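Local coordinates for protein putative transcriptional regulator (Clostridium difficile, PDB 3QI7) that is of unknown function but has a periplasmic-binding-protein-like fold and may bind a small ligand, perhaps a sugar, with a possible role in transcriptional regulation, at residues 325-328 / 329-332; 207-210 / 211-215; 276-279 / 280-283. All blocks are in the same frame, centred on the assembly; numbering follows the deposited sequence. Where two conformers were deposited one is given.

Contact 1: 325-328 / 329-332; sequences DLTQ and EDVC
The start of the short helix 328-331 is a worked example of N-terminal capping, in which T327 at the N-cap and D330 three residues on grip each other across the first turn. The chain has just left helix 306-324 through a Schellman motif at D325, and a new helix starts within a few residues. D330 turns its carboxylate back on the chain, with CG beside its own backbone N (chi1 -63°), and OD2 accepts a hydrogen bond from T327 N at 2.9 Å. The bond is nearly straight (169°) and uses the anti side of OD2, close to the carboxylate plane. This is the reciprocal half of a capping box; the other half is missing, because the hydroxyl of T327 makes no bond to a helix amide. Its OG1 instead donates to E329 OE1 at 2.6 Å, meeting that oxygen on its syn side but well out of the carboxylate plane. A bend at chi2 (91°) folds the E329 chain over so that the carboxylate can reach the hydroxyl. Meanwhile D330 N donates to T327 O, so T327 and D330 are joined both backbone to backbone and backbone to side chain.

On the apolar side L326 reaches over the cap to V331, with L326 CD1 3.8 Å from V331 CG1. Residues just before the N-cap and in the fourth helical position thus meet as a hydrophobic staple, to which M321 of helix 306-324 and Y336 of helix 334-345 add their side chains. L326 CB also lies 3.7 Å from D330 OD2. The helix ends almost at once: C332 N donates to Q328 O at 3.0 Å, and C332 SG hangs beside the same carbonyl oxygen, 3.4 Å from Q328 O.

Contact 2: 207-210 / 211-215; sequences KVKQ and FLNED
Regular alpha-helical bonding joins the two halves of this helical stretch, four successive backbone amides from F211 to E214 donating to the carbonyl oxygens of K207 to Q210, the shortest being F211 N to K207 O and L212 N to V208 O, both 2.8 Å. Along such a helix, side chains four residues apart stand side by side, and two pairs illustrate it. V208 and L212 point the same way from the buried face, with V208 CG1 3.8 Å from L212 CD1. That methyl of V208 is the one set beside its own carbonyl carbon (chi1 169°), toward the next turn. One step round, K209 and N213 also run alongside each other: the aliphatic CG of K209 comes 3.6 Å from N213 ND2, a van der Waals contact of methylene and amide. F211 sends its ring away from residues 207-210.

Helix 203-223 is the connection of a beta-alpha-beta crossover from strand 191-196 to strand 228-231, passing over strand 159-164, which lies between them. K209, L212 and N213 meet V239 of helix 234-247, while F211 lies on V194 and T196 of strand 191-196, and D215 OD2 is hydrogen-bonded to Y162 OH of strand 159-164.

Contact 3: 276-279 / 280-283; sequences AQNY and DKIN
With its CG swung to the far side from the backbone N (chi1 -171°) and its amide turned modestly about chi2 (-29°), N278 carries OD1 over the start of helix 279-292, where K281 N donates to it at 3.1 Å. This is an N-cap bond, the side chain of the residue before the helix serving the third amide of the first turn. The N-H comes to OD1 from 49° above the amide plane. K281 leaves its own CA in an extended run that crosses the N278 amide at about a right angle, its CB 3.3 Å from N278 OD1. The ammonium end then continues to D275, with which NZ forms a salt bridge.

A water extends the cap by one residue: it donates to N278 OD1 and accepts from D280 N at 2.9 Å. Backbone bonding takes over with I282 N to N278 O, then N283 N to Y279 O. Beside the cap, the I282 side chain folds against the incoming chain, its CG1 3.3 Å from N278 O and its CD1 3.7 Å from A276 O. I282 CD1 also comes obliquely to the Y279 ring, 4.2 Å from Y279 CD1, and the ring has Q277 C over the centre of one face. Y279 also packs on V27 and M31 of helix 26-42, while the N283 amide is hydrogen-bonded through OD1 to Y371 OH.

The amides that open a helix lack partners in a preceding turn, and here each has a substitute: Y279 N a weak bond to Q277 O in the inverse gamma turn centred on N278, D280 N the water, and K281 N the asparagine oxygen, with a weak second bond to N278 O. The helix N-terminus would be expected to polarise the N278 side-chain carbonyl, favouring its bond to K281 N.

Overall arrangement
Along the chain the order is contact 2, contact 3, contact 1, and none touches another. Contacts 1 and 2 lie on opposite sides of the chain's centre, their own centres 50 Å apart; contact 3 lies 31 Å from each, centre to centre. Contact 1 packs against strand 134-137 of the eight-stranded mixed sheet, whereas contact 2 belongs to a helix covering the three-stranded parallel sheet. Contact 3, nearer the middle, joins helix 279-292 to helix 26-42 and to the chain end at Y371. This spread is consistent with the two lobes of a periplasmic-binding-protein-like fold, and it covers two helix starts, each capped differently, and one uninterrupted stretch of helix of more than two turns.

Contact 1: 325-328 / 329-332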
ATOM      1  N   ASP A 325      23.049  14.655   1.916  1.00 34.97           N
ATOM      2  CA  ASP A 325      22.657  15.892   2.597  1.00 38.14           C
ATOM      3  C   ASP A 325      21.515  16.628   1.861  1.00 36.37           C
ATOM      4  O   ASP A 325      21.628  17.812   1.535  1.00 34.59           O
ATOM      5  CB  ASP A 325      23.898  16.809   2.749  1.00 41.40           C
ATOM      6  CG  ASP A 325      23.634  18.030   3.612  1.00 44.52           C
ATOM      7  OD1 ASP A 325      22.748  17.992   4.507  1.00 47.44           O
ATOM      8  OD2 ASP A 325      24.332  19.025   3.381  1.00 45.23           O
ATOM      9  N   LEU A 326      20.431  15.913   1.586  1.00 34.03           N
ATOM     10  CA  LEU A 326      19.248  16.488   0.934  1.00 32.53           C
ATOM     11  C   LEU A 326      18.167  16.763   1.958  1.00 34.24           C
ATOM     12  O   LEU A 326      18.105  16.104   2.994  1.00 32.87           O
ATOM     13  CB  LEU A 326      18.677  15.510  -0.082  1.00 32.37           C
ATOM     14  CG  LEU A 326      19.655  14.930  -1.094  1.00 29.74           C
ATOM     15  CD1 LEU A 326      18.985  13.808  -1.844  1.00 30.77           C
ATOM     16  CD2 LEU A 326      20.205  16.032  -2.022  1.00 32.63           C
ATOM     17  N   THR A 327      17.299  17.721   1.644  1.00 34.76           N
ATOM     18  CA  THR A 327      16.152  18.039   2.481  1.00 35.31           C
ATOM     19  C   THR A 327      14.862  17.832   1.649  1.00 32.35           C
ATOM     20  O   THR A 327      14.913  17.458   0.456  1.00 28.51           O
ATOM     21  CB  THR A 327      16.250  19.504   3.009  1.00 38.79           C
ATOM     22  OG1 THR A 327      16.254  20.397   1.893  1.00 39.62           O
ATOM     23  CG2 THR A 327      17.528  19.723   3.867  1.00 40.65           C
ATOM     24  N   GLN A 328      13.714  18.065   2.284  1.00 31.13           N
ATOM     25  CA  GLN A 328      12.397  17.815   1.646  1.00 28.83           C
ATOM     26  C   GLN A 328      12.265  18.522   0.283  1.00 27.26           C
ATOM     27  O   GLN A 328      11.642  17.997  -0.623  1.00 24.33           O
ATOM     28  CB  GLN A 328      11.257  18.256   2.572  1.00 27.72           C
ATOM     29  CG  GLN A 328      11.291  19.784   2.916  1.00 29.79           C
ATOM     30  CD  GLN A 328      10.395  20.198   4.062  1.00 34.78           C
ATOM     31  OE1 GLN A 328       9.489  19.482   4.456  1.00 44.06           O
ATOM     32  NE2 GLN A 328      10.645  21.388   4.599  1.00 44.55           N
ATOM     33  N   GLU A 329      12.853  19.716   0.150  1.00 29.71           N
ATOM     34  CA  GLU A 329      12.743  20.485  -1.084  1.00 31.90           C
ATOM     35  C   GLU A 329      13.410  19.764  -2.233  1.00 33.50           C
ATOM     36  O   GLU A 329      12.947  19.870  -3.356  1.00 33.15           O
ATOM     37  CB  GLU A 329      13.381  21.884  -0.985  1.00 36.22           C
ATOM     38  CG  GLU A 329      12.763  22.808   0.041  1.00 42.87           C
ATOM     39  CD  GLU A 329      13.453  22.709   1.403  1.00 54.44           C
ATOM     40  OE1 GLU A 329      14.034  21.639   1.710  1.00 34.26           O
ATOM     41  OE2 GLU A 329      13.399  23.700   2.165  1.00 57.76           O
ATOM     42  N   ASP A 330      14.496  19.042  -1.950  1.00 31.88           N
ATOM     43  CA  ASP A 330      15.279  18.357  -2.994  1.00 31.63           C
ATOM     44  C   ASP A 330      14.594  17.117  -3.548  1.00 29.29           C
ATOM     45  O   ASP A 330      14.773  16.786  -4.731  1.00 29.80           O
ATOM     46  CB  ASP A 330      16.628  17.915  -2.455  1.00 30.87           C
ATOM     47  CG  ASP A 330      17.495  19.059  -2.024  1.00 31.88           C
ATOM     48  OD1 ASP A 330      17.692  19.981  -2.836  1.00 37.26           O
ATOM     49  OD2 ASP A 330      17.989  19.023  -0.884  1.00 33.05           O
ATOM     50  N   VAL A 331      13.812  16.437  -2.717  1.00 27.52           N
ATOM     51  CA  VAL A 331      13.256  15.133  -3.107  1.00 26.22           C
ATOM     52  C   VAL A 331      11.736  15.129  -3.357  1.00 24.61           C
ATOM     53  O   VAL A 331      11.254  14.272  -4.077  1.00 25.06           O
ATOM     54  CB  VAL A 331      13.651  13.988  -2.103  1.00 24.88           C
ATOM     55  CG1 VAL A 331      15.188  13.936  -1.906  1.00 25.19           C
ATOM     56  CG2 VAL A 331      12.936  14.109  -0.762  1.00 25.72           C
ATOM     57  N   CYS A 332      11.000  16.084  -2.791  1.00 25.17           N
ATOM     58  CA  CYS A 332       9.547  16.074  -2.883  1.00 24.74           C
ATOM     59  C   CYS A 332       9.103  16.762  -4.180  1.00 26.48           C
ATOM     60  O   CYS A 332       8.737  17.944  -4.192  1.00 24.83           O
ATOM     61  CB  CYS A 332       8.902  16.700  -1.657  1.00 26.09           C
ATOM     62  SG  CYS A 332       9.152  15.757  -0.152  1.00 26.44           S
TER

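Contact 2: 207-210 / 211-215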
ATOM      1  N   LYS A 207     -22.905 -15.333   5.200  1.00 33.83           N
ATOM      2  CA  LYS A 207     -24.041 -14.642   4.574  1.00 34.91           C
ATOM      3  C   LYS A 207     -23.513 -13.731   3.452  1.00 32.51           C
ATOM      4  O   LYS A 207     -24.054 -13.720   2.337  1.00 32.70           O
ATOM      5  CB  LYS A 207     -24.854 -13.845   5.608  1.00 35.32           C
ATOM      6  CG  LYS A 207     -25.533 -14.703   6.673  1.00 45.00           C
ATOM      7  CD  LYS A 207     -26.360 -13.838   7.635  1.00 50.24           C
ATOM      8  CE  LYS A 207     -27.478 -14.632   8.303  1.00 55.44           C
ATOM      9  NZ  LYS A 207     -26.975 -15.859   8.987  1.00 55.14           N
ATOM     10  N   VAL A 208     -22.435 -12.999   3.725  1.00 30.77           N
ATOM     11  CA  VAL A 208     -21.813 -12.172   2.702  1.00 28.75           C
ATOM     12  C   VAL A 208     -21.321 -12.991   1.490  1.00 29.63           C
ATOM     13  O   VAL A 208     -21.604 -12.646   0.330  1.00 27.19           O
ATOM     14  CB  VAL A 208     -20.651 -11.343   3.271  1.00 28.59           C
ATOM     15  CG1 VAL A 208     -19.833 -10.679   2.120  1.00 28.04           C
ATOM     16  CG2 VAL A 208     -21.194 -10.318   4.283  1.00 30.32           C
ATOM     17  N   LYS A 209     -20.587 -14.069   1.765  1.00 31.37           N
ATOM     18  CA  LYS A 209     -20.184 -15.021   0.733  1.00 29.72           C
ATOM     19  C   LYS A 209     -21.357 -15.498  -0.125  1.00 27.97           C
ATOM     20  O   LYS A 209     -21.278 -15.462  -1.348  1.00 29.20           O
ATOM     21  CB  LYS A 209     -19.486 -16.222   1.365  1.00 30.01           C
ATOM     22  CG  LYS A 209     -19.034 -17.252   0.349  1.00 31.31           C
ATOM     23  CD  LYS A 209     -18.438 -18.473   1.024  1.00 40.62           C
ATOM     24  CE  LYS A 209     -16.984 -18.263   1.409  1.00 41.85           C
ATOM     25  NZ  LYS A 209     -16.497 -19.549   2.015  1.00 45.58           N
ATOM     26  N   GLN A 210     -22.444 -15.943   0.501  1.00 31.38           N
ATOM     27  CA  GLN A 210     -23.622 -16.403  -0.268  1.00 29.93           C
ATOM     28  C   GLN A 210     -24.241 -15.273  -1.075  1.00 29.87           C
ATOM     29  O   GLN A 210     -24.636 -15.458  -2.223  1.00 29.20           O
ATOM     30  CB  GLN A 210     -24.697 -17.035   0.622  1.00 31.58           C
ATOM     31  CG  GLN A 210     -24.262 -18.366   1.208  1.00 38.69           C
ATOM     32  CD  GLN A 210     -25.414 -19.271   1.626  1.00 43.93           C
ATOM     33  OE1 GLN A 210     -25.390 -19.867   2.717  1.00 42.18           O
ATOM     34  NE2 GLN A 210     -26.422 -19.400   0.750  1.00 43.64           N
ATOM     35  N   PHE A 211     -24.313 -14.095  -0.467  1.00 30.84           N
ATOM     36  CA  PHE A 211     -24.860 -12.931  -1.136  1.00 29.22           C
ATOM     37  C   PHE A 211     -24.034 -12.612  -2.401  1.00 28.56           C
ATOM     38  O   PHE A 211     -24.603 -12.399  -3.514  1.00 29.05           O
ATOM     39  CB  PHE A 211     -24.891 -11.727  -0.186  1.00 30.67           C
ATOM     40  CG  PHE A 211     -25.417 -10.473  -0.831  1.00 31.83           C
ATOM     41  CD1 PHE A 211     -24.568  -9.637  -1.538  1.00 31.22           C
ATOM     42  CD2 PHE A 211     -26.778 -10.146  -0.758  1.00 33.88           C
ATOM     43  CE1 PHE A 211     -25.054  -8.496  -2.153  1.00 30.46           C
ATOM     44  CE2 PHE A 211     -27.264  -9.001  -1.371  1.00 31.26           C
ATOM     45  CZ  PHE A 211     -26.416  -8.189  -2.076  1.00 27.58           C
ATOM     46  N   LEU A 212     -22.718 -12.551  -2.226  1.00 27.45           N
ATOM     47  CA  LEU A 212     -21.826 -12.220  -3.340  1.00 28.27           C
ATOM     48  C   LEU A 212     -21.928 -13.238  -4.468  1.00 26.99           C
ATOM     49  O   LEU A 212     -22.097 -12.850  -5.634  1.00 29.17           O
ATOM     50  CB  LEU A 212     -20.383 -12.034  -2.908  1.00 27.71           C
ATOM     51  CG  LEU A 212     -20.024 -10.776  -2.127  1.00 30.58           C
ATOM     52  CD1 LEU A 212     -18.641 -10.990  -1.497  1.00 25.00           C
ATOM     53  CD2 LEU A 212     -20.052  -9.522  -3.019  1.00 24.71           C
ATOM     54  N   ASN A 213     -21.875 -14.521  -4.132  1.00 26.97           N
ATOM     55  CA  ASN A 213     -21.960 -15.539  -5.152  1.00 24.95           C
ATOM     56  C   ASN A 213     -23.223 -15.429  -5.990  1.00 26.81           C
ATOM     57  O   ASN A 213     -23.169 -15.505  -7.234  1.00 27.64           O
ATOM     58  CB  ASN A 213     -21.751 -16.932  -4.551  1.00 28.66           C
ATOM     59  CG  ASN A 213     -20.277 -17.195  -4.239  1.00 27.33           C
ATOM     60  OD1 ASN A 213     -19.402 -16.818  -5.023  1.00 31.57           O
ATOM     61  ND2 ASN A 213     -20.000 -17.822  -3.102  1.00 29.95           N
ATOM     62  N   GLU A 214     -24.357 -15.226  -5.326  1.00 28.80           N
ATOM     63  CA  GLU A 214     -25.618 -15.124  -6.050  0.50 30.43           C
ATOM     64  C   GLU A 214     -25.698 -13.844  -6.868  1.00 29.64           C
ATOM     65  O   GLU A 214     -26.141 -13.885  -8.011  1.00 33.08           O
ATOM     66  CB  GLU A 214     -26.811 -15.256  -5.108  0.50 32.55           C
ATOM     67  CG  GLU A 214     -26.869 -16.611  -4.452  0.50 30.52           C
ATOM     68  CD  GLU A 214     -26.969 -17.755  -5.454  0.50 35.14           C
ATOM     69  OE1 GLU A 214     -27.808 -17.667  -6.384  0.50 28.62           O
ATOM     70  OE2 GLU A 214     -26.206 -18.737  -5.303  0.50 33.00           O
ATOM     71  N   ASP A 215     -25.227 -12.724  -6.323  1.00 26.95           N
ATOM     72  CA  ASP A 215     -25.320 -11.447  -7.046  1.00 25.93           C
ATOM     73  C   ASP A 215     -24.404 -11.409  -8.295  1.00 26.93           C
ATOM     74  O   ASP A 215     -24.826 -10.989  -9.397  1.00 27.82           O
ATOM     75  CB  ASP A 215     -25.021 -10.279  -6.137  1.00 25.94           C
ATOM     76  CG  ASP A 215     -25.517  -8.966  -6.731  1.00 27.87           C
ATOM     77  OD1 ASP A 215     -26.749  -8.735  -6.666  1.00 32.51           O
ATOM     78  OD2 ASP A 215     -24.692  -8.216  -7.301  1.00 25.87           O
TER

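Contact 3: 276-279 / 280-283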
ATOM      1  N   ALA A 276       8.236 -15.081   0.667  1.00 34.73           N
ATOM      2  CA  ALA A 276       7.014 -14.301   0.974  1.00 33.95           C
ATOM      3  C   ALA A 276       7.078 -12.838   0.564  1.00 33.83           C
ATOM      4  O   ALA A 276       6.020 -12.226   0.368  1.00 30.07           O
ATOM      5  CB  ALA A 276       6.653 -14.402   2.439  1.00 33.75           C
ATOM      6  N   GLN A 277       8.300 -12.302   0.456  1.00 34.73           N
ATOM      7  CA  GLN A 277       8.552 -10.925   0.031  1.00 35.62           C
ATOM      8  C   GLN A 277       9.196 -10.889  -1.374  1.00 33.65           C
ATOM      9  O   GLN A 277       9.624  -9.834  -1.828  1.00 29.45           O
ATOM     10  CB  GLN A 277       9.474 -10.181   1.034  1.00 40.11           C
ATOM     11  CG  GLN A 277       8.821  -9.673   2.333  1.00 39.16           C
ATOM     12  CD  GLN A 277       8.444 -10.801   3.287  1.00 43.51           C
ATOM     13  OE1 GLN A 277       7.257 -10.999   3.626  1.00 38.03           O
ATOM     14  NE2 GLN A 277       9.440 -11.571   3.695  1.00 32.79           N
ATOM     15  N   ASN A 278       9.296 -12.036  -2.052  1.00 30.94           N
ATOM     16  CA  ASN A 278       9.798 -12.045  -3.416  1.00 30.04           C
ATOM     17  C   ASN A 278       8.595 -11.837  -4.379  1.00 29.34           C
ATOM     18  O   ASN A 278       8.058 -12.777  -4.958  1.00 25.66           O
ATOM     19  CB  ASN A 278      10.554 -13.334  -3.730  1.00 29.86           C
ATOM     20  CG  ASN A 278      11.281 -13.273  -5.063  1.00 31.87           C
ATOM     21  OD1 ASN A 278      10.867 -12.574  -5.993  1.00 32.02           O
ATOM     22  ND2 ASN A 278      12.338 -14.028  -5.175  1.00 33.79           N
ATOM     23  N   TYR A 279       8.177 -10.592  -4.517  1.00 27.92           N
ATOM     24  CA  TYR A 279       6.950 -10.298  -5.252  1.00 28.24           C
ATOM     25  C   TYR A 279       7.058 -10.623  -6.743  1.00 28.02           C
ATOM     26  O   TYR A 279       6.060 -11.008  -7.342  1.00 30.58           O
ATOM     27  CB  TYR A 279       6.516  -8.857  -5.015  1.00 25.25           C
ATOM     28  CG  TYR A 279       6.269  -8.598  -3.558  1.00 25.59           C
ATOM     29  CD1 TYR A 279       5.245  -9.258  -2.889  1.00 26.38           C
ATOM     30  CD2 TYR A 279       7.074  -7.732  -2.826  1.00 27.11           C
ATOM     31  CE1 TYR A 279       5.033  -9.069  -1.555  1.00 29.64           C
ATOM     32  CE2 TYR A 279       6.842  -7.518  -1.458  1.00 22.51           C
ATOM     33  CZ  TYR A 279       5.827  -8.177  -0.841  1.00 27.47           C
ATOM     34  OH  TYR A 279       5.596  -8.002   0.499  1.00 28.16           O
ATOM     35  N   ASP A 280       8.235 -10.498  -7.343  1.00 26.38           N
ATOM     36  CA  ASP A 280       8.370 -10.832  -8.776  1.00 26.85           C
ATOM     37  C   ASP A 280       8.146 -12.327  -9.024  1.00 28.27           C
ATOM     38  O   ASP A 280       7.540 -12.710 -10.018  1.00 27.01           O
ATOM     39  CB  ASP A 280       9.736 -10.446  -9.314  1.00 25.86           C
ATOM     40  CG  ASP A 280       9.937  -8.947  -9.357  1.00 34.30           C
ATOM     41  OD1 ASP A 280       8.944  -8.192  -9.272  1.00 29.28           O
ATOM     42  OD2 ASP A 280      11.087  -8.519  -9.440  1.00 35.15           O
ATOM     43  N   LYS A 281       8.623 -13.156  -8.101  1.00 25.28           N
ATOM     44  CA  LYS A 281       8.530 -14.601  -8.236  1.00 24.21           C
ATOM     45  C   LYS A 281       7.080 -15.029  -7.988  1.00 22.38           C
ATOM     46  O   LYS A 281       6.564 -15.907  -8.680  1.00 22.77           O
ATOM     47  CB  LYS A 281       9.496 -15.289  -7.255  1.00 24.90           C
ATOM     48  CG  LYS A 281       9.478 -16.815  -7.356  1.00 29.45           C
ATOM     49  CD  LYS A 281      10.326 -17.499  -6.267  1.00 32.93           C
ATOM     50  CE  LYS A 281      10.429 -19.021  -6.527  1.00 37.70           C
ATOM     51  NZ  LYS A 281      11.032 -19.770  -5.366  1.00 42.92           N
ATOM     52  N   ILE A 282       6.441 -14.424  -6.987  1.00 23.17           N
ATOM     53  CA  ILE A 282       5.022 -14.676  -6.716  1.00 23.45           C
ATOM     54  C   ILE A 282       4.181 -14.312  -7.951  1.00 23.98           C
ATOM     55  O   ILE A 282       3.288 -15.064  -8.342  1.00 21.86           O
ATOM     56  CB  ILE A 282       4.509 -13.935  -5.475  1.00 22.18           C
ATOM     57  CG1 ILE A 282       5.287 -14.389  -4.212  1.00 27.96           C
ATOM     58  CG2 ILE A 282       2.979 -14.176  -5.287  1.00 20.07           C
ATOM     59  CD1 ILE A 282       5.079 -13.481  -2.973  1.00 24.99           C
ATOM     60  N   ASN A 283       4.478 -13.157  -8.543  1.00 24.06           N
ATOM     61  CA  ASN A 283       3.750 -12.673  -9.725  1.00 24.12           C
ATOM     62  C   ASN A 283       3.866 -13.572 -10.951  1.00 23.74           C
ATOM     63  O   ASN A 283       2.867 -13.798 -11.655  1.00 22.10           O
ATOM     64  CB  ASN A 283       4.175 -11.251 -10.048  1.00 22.35           C
ATOM     65  CG  ASN A 283       3.588 -10.267  -9.084  1.00 22.04           C
ATOM     66  OD1 ASN A 283       2.547 -10.522  -8.517  1.00 24.78           O
ATOM     67  ND2 ASN A 283       4.232  -9.124  -8.909  1.00 24.22           N
TER
HETATM   68  O   HOH W   1      10.597  -9.415  -6.062  1.00 33.84           O